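Leucine--tRNA ligase (Agrobacterium radiobacter, PDB 5AH5) probably joins L-leucine to its cognate tRNA at the expense of ATP, as a class I aminoacyl-tRNA synthetase. Local coordinates at residues Val35-Pro40 with His73-Asp78; Glu205-Trp210 with Phe552-Val557; Gly525-Ala530 with Leu559-Met564. One frame throughout, in Å; residues are numbered along the deposited sequence.

Overall arrangement
From the N terminus, strand 32-37 of the parallel sheet runs into interaction 1. There Val-35-Pro-40 meets the loop His-73-Asp-78 after the neighbouring strand 70-72, and a short loop through helix 48-66 closes. Glu-205-Trp-210 comes much later and pairs with Phe-552-Val-557, so interaction 2 closes a span of more than 340 residues. Interaction 3 crosses it: Gly-525-Ala-530 lies within that span, and Leu-559-Met-564 lies just beyond its end. It closes a short loop through helix 533-546. Interactions 2 and 3 share strand 556-560. Interactions 1 and 3 touch through Met-38, and both hold the 5'-O-(L-leucylsulfamoyl)adenosine. All three reach the same sheet.

Interaction 1 (Val35-Pro40 with His73-Asp78); sequences VLEMFP and HPMGWD. With LSS (5'-O-(L-leucylsulfamoyl)adenosine), chain I.
The leucine end of the active site is built where Phe-39 and Pro-40 meet Asp-78. Pro-40 opens the predicted HIGH region. The amino group N4 of the leucylsulfamoyl-adenosine donates to Asp-78 OD2 at 2.6 Å and to Phe-39 O at 2.9 Å, so each segment supplies one acceptor. Asp-78 lies over the Phe-39 ring. Its CB is 3.6 Å from the centroid of that ring, a CH-pi contact. The carboxylate is stacked on the ring, with the planes 15° apart. The Asp-78 side chain swings CG away from its own backbone N (chi1 -154°), which brings OD2 to the ligand amine. Backbone N of Asp-78 donates to Pro-40 O at 3.0 Å and ties this loop to the one that follows strand 32-37. Pro-40 CD packs on Met-75 SD, and Pro-40 CG rests near Trp-77 CZ3.

At the other end, His-73 NE2 donates to Glu-37 OE2 at 2.6 Å. The bond is nearly straight (168°) and uses the syn side of OE2. It lies in the imidazole plane, while the carboxylate stands almost perpendicular to the ring. A water joins Glu-37 N to Pro-74 O. Tyr-117 OH holds Glu-37 OE1, so both carboxylate oxygens are engaged. Strands 32-37 and 70-72 are parallel neighbours, and a ligand held by the loops after such strands is typical of the Rossmann-like catalytic domain of class I synthetases.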
loop_
_atom_site.group_PDB
_atom_site.type_symbol
_atom_site.label_atom_id
_atom_site.label_comp_id
_atom_site.label_asym_id
_atom_site.label_seq_id
_atom_site.Cartn_x
_atom_site.Cartn_y
_atom_site.Cartn_z
ATOM N N VAL B 35 -4.282 -10.863 -6.375
ATOM C CA VAL B 35 -4.648 -10.020 -5.257
ATOM C C VAL B 35 -3.663 -10.303 -4.127
ATOM O O VAL B 35 -3.467 -11.422 -3.794
ATOM C CB VAL B 35 -6.074 -10.305 -4.737
ATOM C CG1 VAL B 35 -6.423 -11.772 -4.665
ATOM C CG2 VAL B 35 -6.309 -9.657 -3.379
ATOM N N LEU B 36 -3.072 -9.275 -3.542
ATOM C CA LEU B 36 -2.280 -9.487 -2.336
ATOM C C LEU B 36 -2.421 -8.358 -1.390
ATOM O O LEU B 36 -2.982 -7.327 -1.743
ATOM C CB LEU B 36 -0.817 -9.698 -2.706
ATOM C CG LEU B 36 0.167 -8.596 -3.042
ATOM C CD1 LEU B 36 1.576 -9.158 -3.081
ATOM C CD2 LEU B 36 -0.153 -7.982 -4.341
ATOM N N GLU B 37 -1.877 -8.573 -0.205
ATOM C CA GLU B 37 -1.913 -7.643 0.887
ATOM C C GLU B 37 -0.473 -7.461 1.367
ATOM O O GLU B 37 0.419 -8.304 1.092
ATOM C CB GLU B 37 -2.648 -8.235 2.061
ATOM C CG GLU B 37 -4.075 -8.687 1.847
ATOM C CD GLU B 37 -4.199 -10.162 1.674
ATOM O OE1 GLU B 37 -3.354 -10.901 2.237
ATOM O OE2 GLU B 37 -5.183 -10.601 0.992
ATOM N N MET B 38 -0.250 -6.380 2.097
ATOM C CA MET B 38 1.095 -6.097 2.621
ATOM C C MET B 38 1.492 -7.129 3.647
ATOM O O MET B 38 0.875 -7.252 4.726
ATOM C CB MET B 38 1.217 -4.676 3.147
ATOM C CG MET B 38 1.222 -3.647 2.063
ATOM S SD MET B 38 1.373 -2.036 2.833
ATOM C CE MET B 38 0.920 -0.960 1.514
ATOM N N PHE B 39 2.479 -7.960 3.255
ATOM C CA PHE B 39 2.953 -9.083 4.116
ATOM C C PHE B 39 3.515 -8.597 5.461
ATOM O O PHE B 39 3.987 -7.495 5.548
ATOM C CB PHE B 39 3.837 -10.081 3.323
ATOM C CG PHE B 39 5.290 -9.665 3.057
ATOM C CD1 PHE B 39 5.678 -8.351 2.843
ATOM C CD2 PHE B 39 6.260 -10.657 2.868
ATOM C CE1 PHE B 39 6.981 -8.051 2.544
ATOM C CE2 PHE B 39 7.570 -10.335 2.569
ATOM C CZ PHE B 39 7.935 -9.051 2.371
ATOM N N PRO B 40 3.247 -9.306 6.539
ATOM C CA PRO B 40 3.542 -8.792 7.833
ATOM C C PRO B 40 5.022 -8.966 8.315
ATOM O O PRO B 40 5.674 -9.931 7.951
ATOM C CB PRO B 40 2.677 -9.621 8.723
ATOM C CG PRO B 40 2.593 -10.897 8.073
ATOM C CD PRO B 40 2.621 -10.606 6.608
ATOM N N HIS B 73 -3.402 -15.674 -4.714
ATOM C CA HIS B 73 -3.517 -14.979 -3.460
ATOM C C HIS B 73 -2.475 -15.566 -2.461
ATOM O O HIS B 73 -2.755 -16.509 -1.789
ATOM C CB HIS B 73 -4.862 -15.232 -2.900
ATOM C CG HIS B 73 -5.193 -14.419 -1.700
ATOM N ND1 HIS B 73 -6.024 -14.902 -0.717
ATOM C CD2 HIS B 73 -4.900 -13.144 -1.355
ATOM C CE1 HIS B 73 -6.175 -14.010 0.230
ATOM N NE2 HIS B 73 -5.513 -12.919 -0.141
ATOM N N PRO B 74 -1.327 -14.936 -2.315
ATOM C CA PRO B 74 -0.219 -15.596 -1.612
ATOM C C PRO B 74 0.075 -14.877 -0.328
ATOM O O PRO B 74 -0.363 -13.756 -0.148
ATOM C CB PRO B 74 0.934 -15.339 -2.585
ATOM C CG PRO B 74 0.702 -13.940 -3.030
ATOM C CD PRO B 74 -0.826 -13.790 -3.120
ATOM N N MET B 75 0.899 -15.471 0.520
ATOM C CA MET B 75 1.273 -14.882 1.796
ATOM C C MET B 75 2.693 -15.393 2.154
ATOM O O MET B 75 3.127 -16.507 1.826
ATOM C CB MET B 75 0.271 -15.255 2.924
ATOM C CG MET B 75 0.657 -14.759 4.359
ATOM S SD MET B 75 0.972 -13.009 4.437
ATOM C CE MET B 75 -0.674 -12.375 3.944
ATOM N N GLY B 76 3.413 -14.535 2.809
ATOM C CA GLY B 76 4.776 -14.849 3.206
ATOM C C GLY B 76 5.152 -13.817 4.260
ATOM O O GLY B 76 4.281 -13.107 4.792
ATOM N N TRP B 77 6.430 -13.746 4.561
ATOM C CA TRP B 77 6.896 -13.251 5.870
ATOM C C TRP B 77 7.984 -12.225 5.658
ATOM O O TRP B 77 9.008 -12.536 5.068
ATOM C CB TRP B 77 7.393 -14.451 6.664
ATOM C CG TRP B 77 6.335 -15.538 6.656
ATOM C CD1 TRP B 77 6.393 -16.716 5.986
ATOM C CD2 TRP B 77 4.999 -15.460 7.198
ATOM N NE1 TRP B 77 5.276 -17.453 6.212
ATOM C CE2 TRP B 77 4.377 -16.691 6.935
ATOM C CE3 TRP B 77 4.289 -14.486 7.903
ATOM C CZ2 TRP B 77 3.056 -16.956 7.300
ATOM C CZ3 TRP B 77 2.956 -14.765 8.313
ATOM C CH2 TRP B 77 2.355 -15.985 8.004
ATOM N N ASP B 78 7.741 -10.995 6.108
ATOM C CA ASP B 78 8.743 -9.906 6.080
ATOM C C ASP B 78 9.590 -10.081 7.388
ATOM O O ASP B 78 9.297 -9.510 8.416
ATOM C CB ASP B 78 8.019 -8.578 5.986
ATOM C CG ASP B 78 8.831 -7.468 5.351
ATOM O OD1 ASP B 78 9.994 -7.680 4.988
ATOM O OD2 ASP B 78 8.259 -6.341 5.172
HETATM C C1 LSS I . 4.417 -4.208 7.391
HETATM N N1 LSS I . -5.166 -1.676 11.585
HETATM O O1 LSS I . 3.978 -3.083 7.481
HETATM S S1 LSS I . 3.130 -4.982 9.346
HETATM C C2 LSS I . -5.189 -1.866 10.268
HETATM N N2 LSS I . 4.094 -5.182 8.223
HETATM O O2 LSS I . -1.087 -1.507 7.543
HETATM N N3 LSS I . -4.154 -2.403 9.585
HETATM O O3 LSS I . -0.838 -3.324 5.483
HETATM C C4 LSS I . -3.048 -2.769 10.274
HETATM N N4 LSS I . 6.116 -5.816 6.514
HETATM O O4 LSS I . -1.113 -4.964 8.332
HETATM C C5 LSS I . -2.934 -2.512 11.635
HETATM O O5 LSS I . 1.710 -4.622 8.712
HETATM C C6 LSS I . -4.007 -1.933 12.290
HETATM N N6 LSS I . -3.924 -1.738 13.632
HETATM C C7 LSS I . 5.716 -4.550 3.698
HETATM N N7 LSS I . -1.706 -2.932 12.034
HETATM C C8 LSS I . -1.042 -3.390 10.938
HETATM C C9 LSS I . 4.801 -4.398 4.916
HETATM N N9 LSS I . -1.886 -3.312 9.876
HETATM C CA LSS I . 5.422 -4.516 6.320
HETATM C C10 LSS I . 6.651 -3.332 3.625
HETATM C C11 LSS I . 4.812 -4.752 2.430
HETATM O O1A LSS I . 3.355 -3.907 10.323
HETATM C C21 LSS I . -1.606 -3.644 8.494
HETATM C C22 LSS I . -0.568 -2.756 7.901
HETATM C C23 LSS I . -0.076 -3.565 6.698
HETATM C C24 LSS I . -0.236 -4.977 7.222
HETATM C C25 LSS I . 1.053 -5.530 7.832
HETATM O O2A LSS I . 2.857 -6.213 10.057
HETATM O O HOH W 1 -1.598 -11.467 0.214
#

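Interaction 2 (Glu205-Trp210 with Phe552-Val557)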
loop_
_atom_site.group_PDB
_atom_site.type_symbol
_atom_site.label_atom_id
_atom_site.label_comp_id
_atom_site.label_asym_id
_atom_site.label_seq_id
_atom_site.Cartn_x
_atom_site.Cartn_y
_atom_site.Cartn_z
ATOM N N GLU B 205 0.526 10.140 -12.607
ATOM C CA GLU B 205 -0.659 10.531 -13.389
ATOM C C GLU B 205 -1.400 9.307 -13.976
ATOM O O GLU B 205 -2.609 9.357 -14.109
ATOM C CB GLU B 205 -0.298 11.513 -14.514
ATOM C CG GLU B 205 0.052 12.928 -14.045
ATOM C CD GLU B 205 0.609 13.820 -15.175
ATOM O OE1 GLU B 205 -0.131 14.137 -16.156
ATOM O OE2 GLU B 205 1.799 14.214 -15.080
ATOM N N SER B 206 -0.688 8.217 -14.287
ATOM C CA SER B 206 -1.318 7.017 -14.849
ATOM C C SER B 206 -1.959 6.056 -13.808
ATOM O O SER B 206 -2.689 5.146 -14.198
ATOM C CB SER B 206 -0.329 6.259 -15.742
ATOM O OG SER B 206 0.679 5.598 -14.981
ATOM N N LEU B 207 -1.701 6.268 -12.511
ATOM C CA LEU B 207 -2.103 5.342 -11.449
ATOM C C LEU B 207 -3.441 5.708 -10.906
ATOM O O LEU B 207 -3.606 5.997 -9.682
ATOM C CB LEU B 207 -1.092 5.332 -10.284
ATOM C CG LEU B 207 0.210 4.617 -10.518
ATOM C CD1 LEU B 207 1.107 4.750 -9.279
ATOM C CD2 LEU B 207 -0.034 3.159 -10.916
ATOM N N GLU B 208 -4.433 5.593 -11.785
ATOM C CA GLU B 208 -5.770 6.054 -11.466
ATOM C C GLU B 208 -6.390 5.108 -10.438
ATOM O O GLU B 208 -7.322 5.481 -9.729
ATOM C CB GLU B 208 -6.642 6.200 -12.744
ATOM C CG GLU B 208 -7.639 7.374 -12.648
ATOM C CD GLU B 208 -6.994 8.776 -12.469
ATOM O OE1 GLU B 208 -5.810 8.960 -12.845
ATOM O OE2 GLU B 208 -7.668 9.712 -11.957
ATOM N N GLY B 209 -5.858 3.879 -10.334
ATOM C CA GLY B 209 -6.332 2.972 -9.286
ATOM C C GLY B 209 -5.658 3.265 -7.941
ATOM O O GLY B 209 -5.882 2.549 -6.997
ATOM N N TRP B 210 -4.857 4.304 -7.804
ATOM C CA TRP B 210 -4.384 4.622 -6.439
ATOM C C TRP B 210 -5.135 5.831 -5.871
ATOM O O TRP B 210 -5.467 6.722 -6.626
ATOM C CB TRP B 210 -2.880 4.942 -6.479
ATOM C CG TRP B 210 -1.989 3.793 -6.723
ATOM C CD1 TRP B 210 -2.167 2.763 -7.580
ATOM C CD2 TRP B 210 -0.699 3.629 -6.148
ATOM N NE1 TRP B 210 -1.094 1.902 -7.509
ATOM C CE2 TRP B 210 -0.166 2.441 -6.650
ATOM C CE3 TRP B 210 0.051 4.377 -5.244
ATOM C CZ2 TRP B 210 1.088 1.954 -6.235
ATOM C CZ3 TRP B 210 1.304 3.891 -4.843
ATOM C CH2 TRP B 210 1.787 2.695 -5.334
ATOM N N PHE B 552 6.526 -4.917 -17.364
ATOM C CA PHE B 552 5.578 -3.902 -16.871
ATOM C C PHE B 552 6.337 -2.971 -15.963
ATOM O O PHE B 552 7.414 -3.306 -15.469
ATOM C CB PHE B 552 4.369 -4.547 -16.173
ATOM C CG PHE B 552 4.743 -5.484 -15.078
ATOM C CD1 PHE B 552 5.048 -6.811 -15.357
ATOM C CD2 PHE B 552 4.874 -5.018 -13.775
ATOM C CE1 PHE B 552 5.397 -7.682 -14.347
ATOM C CE2 PHE B 552 5.279 -5.871 -12.770
ATOM C CZ PHE B 552 5.541 -7.209 -13.050
ATOM N N ASP B 553 5.776 -1.802 -15.745
ATOM C CA ASP B 553 6.497 -0.662 -15.210
ATOM C C ASP B 553 5.949 -0.211 -13.881
ATOM O O ASP B 553 6.497 0.711 -13.279
ATOM C CB ASP B 553 6.384 0.506 -16.223
ATOM C CG ASP B 553 7.532 1.484 -16.121
ATOM O OD1 ASP B 553 8.695 1.036 -16.236
ATOM O OD2 ASP B 553 7.305 2.687 -15.955
ATOM N N GLU B 554 4.854 -0.818 -13.426
ATOM C CA GLU B 554 4.212 -0.422 -12.172
ATOM C C GLU B 554 3.754 -1.660 -11.509
ATOM O O GLU B 554 3.174 -2.485 -12.180
ATOM C CB GLU B 554 2.989 0.501 -12.381
ATOM C CG GLU B 554 3.405 1.920 -12.700
ATOM C CD GLU B 554 3.896 2.729 -11.495
ATOM O OE1 GLU B 554 3.620 2.391 -10.306
ATOM O OE2 GLU B 554 4.541 3.755 -11.747
ATOM N N PRO B 555 4.031 -1.812 -10.194
ATOM C CA PRO B 555 3.753 -3.078 -9.541
ATOM C C PRO B 555 2.315 -3.355 -9.249
ATOM O O PRO B 555 1.954 -4.525 -9.164
ATOM C CB PRO B 555 4.493 -2.930 -8.188
ATOM C CG PRO B 555 4.579 -1.453 -7.988
ATOM C CD PRO B 555 4.835 -0.940 -9.344
ATOM N N PHE B 556 1.537 -2.306 -8.935
ATOM C CA PHE B 556 0.214 -2.499 -8.342
ATOM C C PHE B 556 -0.836 -1.618 -9.101
ATOM O O PHE B 556 -0.683 -0.410 -9.203
ATOM C CB PHE B 556 0.223 -2.157 -6.846
ATOM C CG PHE B 556 1.415 -2.717 -6.065
ATOM C CD1 PHE B 556 1.576 -4.074 -5.899
ATOM C CD2 PHE B 556 2.309 -1.855 -5.399
ATOM C CE1 PHE B 556 2.676 -4.578 -5.169
ATOM C CE2 PHE B 556 3.369 -2.353 -4.641
ATOM C CZ PHE B 556 3.573 -3.727 -4.577
ATOM N N VAL B 557 -1.827 -2.242 -9.690
ATOM C CA VAL B 557 -2.812 -1.503 -10.496
ATOM C C VAL B 557 -3.720 -0.664 -9.590
ATOM O O VAL B 557 -3.739 0.541 -9.683
ATOM C CB VAL B 557 -3.630 -2.431 -11.420
ATOM C CG1 VAL B 557 -4.768 -1.647 -12.146
ATOM C CG2 VAL B 557 -2.729 -3.027 -12.464
HETATM O O HOH W 2 -3.798 2.319 -11.678
#
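A type I beta turn, Leu-207 to Trp-210, meets the start of edge strand 556-560 of the parallel sheet. Trp-210 carries the contact. Its NE1 donates to Phe-556 O at 2.9 Å, and the N-H points almost straight at the oxygen (169°). The acceptor lies in the indole plane. The indole nitrogen, however, stands above the carbonyl plane, 43° out of it. Val-557 O also lies at the indole edge, 3.4 Å from Trp-210 CD1, so two successive carbonyls face the same rim of the ring. Further along the rim, Trp-210 CZ2 comes to 4.1 Å from Phe-556 CD2, at the edge of the phenyl ring.

One indole face is filled from within the turn: Leu-207 CD1 sits 3.7 Å above its centre. The two methyls of Leu-207 also meet the carboxylate of Glu-554, with CD1 3.6 Å from Glu-554 OE1. That carboxylate turns back through a bend at chi2 (-76°), and its OE2 is held by salt bridges to Lys-542 and Arg-538. A water accepts from Gly-209 N and donates to Val-557 O at 2.7 Å. Gly-209 CA itself lies close to the same oxygen. The turn leads into helix 212-222, and Arg-538 of helix 533-546 packs on both Leu-207 and Trp-210. Phe-556 stacks on Tyr-523 of the neighbouring strand 520-524, and Gly-209 is backbone-bonded to Leu-559 further along strand 556-560.

Interaction 3 (Gly525-Ala530 with Leu559-Met564). With LSS (5'-O-(L-leucylsulfamoyl)adenosine), chain I.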
loop_
_atom_site.group_PDB
_atom_site.type_symbol
_atom_site.label_atom_id
_atom_site.label_comp_id
_atom_site.label_asym_id
_atom_site.label_seq_id
_atom_site.Cartn_x
_atom_site.Cartn_y
_atom_site.Cartn_z
ATOM N N GLY B 525 -3.074 -2.475 1.670
ATOM C CA GLY B 525 -2.302 -2.216 2.873
ATOM C C GLY B 525 -2.293 -0.770 3.319
ATOM O O GLY B 525 -2.848 0.095 2.664
ATOM N N GLY B 526 -1.633 -0.520 4.428
ATOM C CA GLY B 526 -1.736 0.747 5.132
ATOM C C GLY B 526 -1.029 1.891 4.442
ATOM O O GLY B 526 -0.023 1.722 3.750
ATOM N N ILE B 527 -1.595 3.075 4.645
ATOM C CA ILE B 527 -1.111 4.302 4.085
ATOM C C ILE B 527 0.177 4.726 4.742
ATOM O O ILE B 527 0.938 5.521 4.168
ATOM C CB ILE B 527 -2.187 5.446 4.239
ATOM C CG1 ILE B 527 -1.814 6.637 3.362
ATOM C CG2 ILE B 527 -2.342 5.904 5.695
ATOM C CD1 ILE B 527 -3.000 7.486 2.956
ATOM N N GLU B 528 0.446 4.239 5.943
ATOM C CA GLU B 528 1.806 4.456 6.505
ATOM C C GLU B 528 3.012 4.133 5.560
ATOM O O GLU B 528 4.073 4.741 5.699
ATOM C CB GLU B 528 1.979 3.774 7.866
ATOM C CG GLU B 528 2.111 2.278 7.800
ATOM C CD GLU B 528 0.784 1.557 7.703
ATOM O OE1 GLU B 528 -0.280 2.258 7.491
ATOM O OE2 GLU B 528 0.818 0.293 7.854
ATOM N N HIS B 529 2.823 3.261 4.569
ATOM C CA HIS B 529 3.887 2.934 3.603
ATOM C C HIS B 529 4.010 3.834 2.393
ATOM O O HIS B 529 4.813 3.577 1.495
ATOM C CB HIS B 529 3.817 1.473 3.204
ATOM C CG HIS B 529 4.327 0.565 4.262
ATOM N ND1 HIS B 529 5.664 0.557 4.654
ATOM C CD2 HIS B 529 3.679 -0.285 5.088
ATOM C CE1 HIS B 529 5.811 -0.304 5.642
ATOM N NE2 HIS B 529 4.628 -0.809 5.944
ATOM N N ALA B 530 3.254 4.928 2.379
ATOM C CA ALA B 530 3.216 5.818 1.233
ATOM C C ALA B 530 4.569 6.307 0.778
ATOM O O ALA B 530 4.835 6.420 -0.435
ATOM C CB ALA B 530 2.298 7.001 1.539
ATOM N N LEU B 559 -4.565 0.132 -5.543
ATOM C CA LEU B 559 -4.171 0.163 -4.146
ATOM C C LEU B 559 -5.343 0.571 -3.266
ATOM O O LEU B 559 -5.898 1.610 -3.430
ATOM C CB LEU B 559 -3.033 1.161 -3.936
ATOM C CG LEU B 559 -2.643 1.528 -2.532
ATOM C CD1 LEU B 559 -1.876 0.340 -1.927
ATOM C CD2 LEU B 559 -1.702 2.713 -2.487
ATOM N N TYR B 560 -5.650 -0.252 -2.289
ATOM C CA TYR B 560 -6.604 0.036 -1.282
ATOM C C TYR B 560 -5.920 0.094 0.102
ATOM O O TYR B 560 -5.219 -0.849 0.524
ATOM C CB TYR B 560 -7.598 -1.087 -1.295
ATOM C CG TYR B 560 -8.489 -1.087 -2.540
ATOM C CD1 TYR B 560 -9.542 -0.157 -2.693
ATOM C CD2 TYR B 560 -8.261 -1.973 -3.561
ATOM C CE1 TYR B 560 -10.353 -0.170 -3.825
ATOM C CE2 TYR B 560 -9.047 -1.986 -4.714
ATOM C CZ TYR B 560 -10.113 -1.106 -4.828
ATOM O OH TYR B 560 -10.886 -1.173 -5.964
ATOM N N ASN B 561 -6.167 1.171 0.823
ATOM C CA ASN B 561 -5.633 1.395 2.149
ATOM C C ASN B 561 -6.654 1.118 3.247
ATOM O O ASN B 561 -7.471 2.008 3.547
ATOM C CB ASN B 561 -5.180 2.863 2.286
ATOM C CG ASN B 561 -4.064 3.247 1.356
ATOM O OD1 ASN B 561 -4.130 4.286 0.767
ATOM N ND2 ASN B 561 -2.991 2.458 1.281
ATOM N N GLN B 562 -6.686 -0.089 3.814
ATOM C CA GLN B 562 -7.578 -0.365 4.927
ATOM C C GLN B 562 -7.366 0.642 6.079
ATOM O O GLN B 562 -6.236 1.068 6.367
ATOM C CB GLN B 562 -7.533 -1.800 5.448
ATOM C CG GLN B 562 -6.380 -2.145 6.460
ATOM C CD GLN B 562 -5.021 -1.937 5.887
ATOM O OE1 GLN B 562 -4.868 -1.835 4.676
ATOM N NE2 GLN B 562 -4.003 -1.859 6.757
ATOM N N GLY B 563 -8.464 0.969 6.750
ATOM C CA GLY B 563 -8.414 1.784 7.952
ATOM C C GLY B 563 -7.763 1.105 9.141
ATOM O O GLY B 563 -7.797 -0.140 9.284
ATOM N N MET B 564 -7.218 1.942 10.010
ATOM C CA MET B 564 -6.745 1.574 11.333
ATOM C C MET B 564 -7.740 0.776 12.187
ATOM O O MET B 564 -8.960 1.095 12.235
ATOM C CB MET B 564 -6.432 2.895 12.027
ATOM C CG MET B 564 -5.722 2.775 13.353
ATOM S SD MET B 564 -4.146 1.913 13.234
ATOM C CE MET B 564 -3.624 2.376 11.597
HETATM C C1 LSS I . 4.417 -4.208 7.391
HETATM N N1 LSS I . -5.166 -1.676 11.585
HETATM O O1 LSS I . 3.978 -3.083 7.481
HETATM S S1 LSS I . 3.130 -4.982 9.346
HETATM C C2 LSS I . -5.189 -1.866 10.268
HETATM N N2 LSS I . 4.094 -5.182 8.223
HETATM O O2 LSS I . -1.087 -1.507 7.543
HETATM N N3 LSS I . -4.154 -2.403 9.585
HETATM O O3 LSS I . -0.838 -3.324 5.483
HETATM C C4 LSS I . -3.048 -2.769 10.274
HETATM N N4 LSS I . 6.116 -5.816 6.514
HETATM O O4 LSS I . -1.113 -4.964 8.332
HETATM C C5 LSS I . -2.934 -2.512 11.635
HETATM O O5 LSS I . 1.710 -4.622 8.712
HETATM C C6 LSS I . -4.007 -1.933 12.290
HETATM N N6 LSS I . -3.924 -1.738 13.632
HETATM C C7 LSS I . 5.716 -4.550 3.698
HETATM N N7 LSS I . -1.706 -2.932 12.034
HETATM C C8 LSS I . -1.042 -3.390 10.938
HETATM C C9 LSS I . 4.801 -4.398 4.916
HETATM N N9 LSS I . -1.886 -3.312 9.876
HETATM C CA LSS I . 5.422 -4.516 6.320
HETATM C C10 LSS I . 6.651 -3.332 3.625
HETATM C C11 LSS I . 4.812 -4.752 2.430
HETATM O O1A LSS I . 3.355 -3.907 10.323
HETATM C C21 LSS I . -1.606 -3.644 8.494
HETATM C C22 LSS I . -0.568 -2.756 7.901
HETATM C C23 LSS I . -0.076 -3.565 6.698
HETATM C C24 LSS I . -0.236 -4.977 7.222
HETATM C C25 LSS I . 1.053 -5.530 7.832
HETATM O O2A LSS I . 2.857 -6.213 10.057
HETATM O O HOH W 3 -4.555 2.931 5.674
#
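Gly-525 continues the parallel sheet pairing past the end of strand 520-524, its N donating to Tyr-560 O at 2.9 Å, nearly in line with that C=O bond. The carbonyl of Gly-525 is then taken by a side chain. Asn-561 ND2 donates to Gly-525 O at 2.7 Å in an almost linear bond (177°), and the acceptor lies in the amide plane. Asn-561 CA also leans on this oxygen, in a CA-H...O contact of 3.1 Å. The other end of the amide, Asn-561 OD1, lies beside Ile-527 CD1. A water links Ile-527 N to Gln-562 O.

Gln-562 reaches the ligand with NE2, while its OE1 packs against the Gly-525 backbone (3.1 Å from Gly-525 C). Its CG sits between its backbone N and carbonyl carbon (chi1 83°) and the chain bends again at chi2, which brings NE2 to the adenine. Gln-562 NE2 donates to adenine N3 at 2.9 Å and, weakly, to ribose O2. Glu-528 OE2 accepts from the same O2 at 2.6 Å. Gly-526 N donates to ribose O3 at 3.1 Å, and His-529 NE2 donates to the leucyl carbonyl O1 at 2.8 Å. Ribose O2 thus donates to the Glu-528 carboxylate and accepts a weak bond from the Gln-562 amide. This pattern probably orients the hydroxyl and is consistent with a site that recognises the ribose of the adenylate through both loops.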